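Local coordinates for glycerate dehydrogenase related protein (Thermoplasma acidophilum, PDB 3GVX) that is a D-isomer specific 2-hydroxyacid dehydrogenase that probably reduces glyoxylate or hydroxypyruvate with a nicotinamide cofactor, at residues 13-16 and 17-21. Numbering follows the deposited sequence.
Sequences VREI and AKTVL
Glu15 and Thr19 meet one turn apart on helix 11-20, the crossover helix of the beta-alpha-beta unit that runs from strand 3-5 to strand 26-28. Glu15 O is gripped twice: Thr19 N reaches it at 2.8 Å, and Thr19 OG1 adds a longer hydrogen bond of 3.2 Å from above the carbonyl plane, 48° out of it. The Thr19 hydroxyl can fold back because chi1 of -52° sets OG1 beside its own backbone N, leaving the methyl CG2 anti to that nitrogen. The i to i+4 bonding of the helix continues to either side, with Lys18 N on Arg14 O and Val20 N on Ile16 O.

Glu15 also has Lys18 for a neighbour. Its chain runs fully extended from a CG anti to the backbone N (chi1 -169°), whereas the lysine chain bends at its last two torsions and brings NZ within 4.2 Å of Glu15 CG. The ammonium thus lies by the methylene part of the glutamate, and NZ stays 5.4 Å from Glu15 OE1; at that distance the two make no salt bridge, and any attraction between the charges is probably weak.

On the side of the helix that faces the sheet and helix 266-279, Ala17 sets its methyl against Trp28 and Phe273, while Arg14 makes a cation-pi contact with the same tryptophan. Ile16 and Val20 rest on Gln270 and Glu274 of that helix, and between themselves they touch by their branch methyls, Ile16 CG2 lying 4.2 Å from Val20 CG2.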
loop_
_atom_site.group_PDB
_atom_site.type_symbol
_atom_site.label_atom_id
_atom_site.label_comp_id
_atom_site.label_asym_id
_atom_site.label_seq_id
_atom_site.Cartn_x
_atom_site.Cartn_y
_atom_site.Cartn_z
ATOM N N VAL B 13 -27.036 9.369 3.821
ATOM C CA VAL B 13 -26.432 9.985 4.981
ATOM C C VAL B 13 -27.112 9.399 6.210
ATOM O O VAL B 13 -26.455 8.936 7.134
ATOM C CB VAL B 13 -26.609 11.517 4.907
ATOM C CG1 VAL B 13 -25.947 12.186 6.099
ATOM C CG2 VAL B 13 -26.054 12.042 3.565
ATOM N N ARG B 14 -28.436 9.369 6.195
ATOM C CA ARG B 14 -29.180 8.825 7.318
ATOM C C ARG B 14 -28.831 7.395 7.684
ATOM O O ARG B 14 -28.682 7.093 8.860
ATOM C CB ARG B 14 -30.675 8.943 7.064
ATOM C CG ARG B 14 -31.306 10.139 7.721
ATOM C CD ARG B 14 -32.137 10.934 6.758
ATOM N NE ARG B 14 -33.176 11.650 7.481
ATOM C CZ ARG B 14 -33.602 12.869 7.190
ATOM N NH1 ARG B 14 -33.075 13.530 6.179
ATOM N NH2 ARG B 14 -34.557 13.417 7.916
ATOM N N GLU B 15 -28.687 6.512 6.699
ATOM C CA GLU B 15 -28.341 5.128 7.023
ATOM C C GLU B 15 -26.999 5.056 7.719
ATOM O O GLU B 15 -26.870 4.441 8.773
ATOM C CB GLU B 15 -28.294 4.220 5.783
ATOM C CG GLU B 15 -28.203 2.744 6.197
ATOM C CD GLU B 15 -27.931 1.764 5.056
ATOM O OE1 GLU B 15 -27.871 0.542 5.335
ATOM O OE2 GLU B 15 -27.781 2.200 3.891
ATOM N N ILE B 16 -25.998 5.676 7.105
ATOM C CA ILE B 16 -24.648 5.735 7.659
ATOM C C ILE B 16 -24.756 6.156 9.114
ATOM O O ILE B 16 -24.184 5.530 10.011
ATOM C CB ILE B 16 -23.795 6.790 6.936
ATOM C CG1 ILE B 16 -23.675 6.429 5.459
ATOM C CG2 ILE B 16 -22.454 6.941 7.633
ATOM C CD1 ILE B 16 -22.761 7.329 4.664
ATOM N N ALA B 17 -25.507 7.230 9.330
ATOM C CA ALA B 17 -25.733 7.746 10.661
ATOM C C ALA B 17 -26.339 6.682 11.577
ATOM O O ALA B 17 -25.795 6.422 12.642
ATOM C CB ALA B 17 -26.615 8.989 10.596
ATOM N N LYS B 18 -27.434 6.036 11.175
ATOM C CA LYS B 18 -27.999 5.015 12.065
ATOM C C LYS B 18 -27.039 3.872 12.316
ATOM O O LYS B 18 -27.080 3.261 13.377
ATOM C CB LYS B 18 -29.308 4.388 11.553
ATOM C CG LYS B 18 -30.149 5.205 10.601
ATOM C CD LYS B 18 -31.611 4.699 10.551
ATOM C CE LYS B 18 -31.775 3.191 10.206
ATOM N NZ LYS B 18 -30.579 2.497 9.613
ATOM N N THR B 19 -26.180 3.545 11.358
ATOM C CA THR B 19 -25.276 2.438 11.629
ATOM C C THR B 19 -24.192 2.882 12.588
ATOM O O THR B 19 -23.972 2.240 13.611
ATOM C CB THR B 19 -24.590 1.853 10.373
ATOM O OG1 THR B 19 -25.571 1.543 9.378
ATOM C CG2 THR B 19 -23.841 0.565 10.753
ATOM N N VAL B 20 -23.524 3.988 12.275
ATOM C CA VAL B 20 -22.458 4.486 13.133
ATOM C C VAL B 20 -22.938 4.936 14.501
ATOM O O VAL B 20 -22.298 4.662 15.506
ATOM C CB VAL B 20 -21.714 5.687 12.491
ATOM C CG1 VAL B 20 -20.759 6.305 13.510
ATOM C CG2 VAL B 20 -20.972 5.257 11.230
ATOM N N LEU B 21 -24.061 5.639 14.538
ATOM C CA LEU B 21 -24.579 6.147 15.801
ATOM C C LEU B 21 -25.751 5.352 16.355
ATOM O O LEU B 21 -26.635 5.899 17.005
ATOM C CB LEU B 21 -24.955 7.624 15.658
ATOM C CG LEU B 21 -23.709 8.453 15.336
ATOM C CD1 LEU B 21 -24.120 9.800 14.781
ATOM C CD2 LEU B 21 -22.827 8.558 16.584
#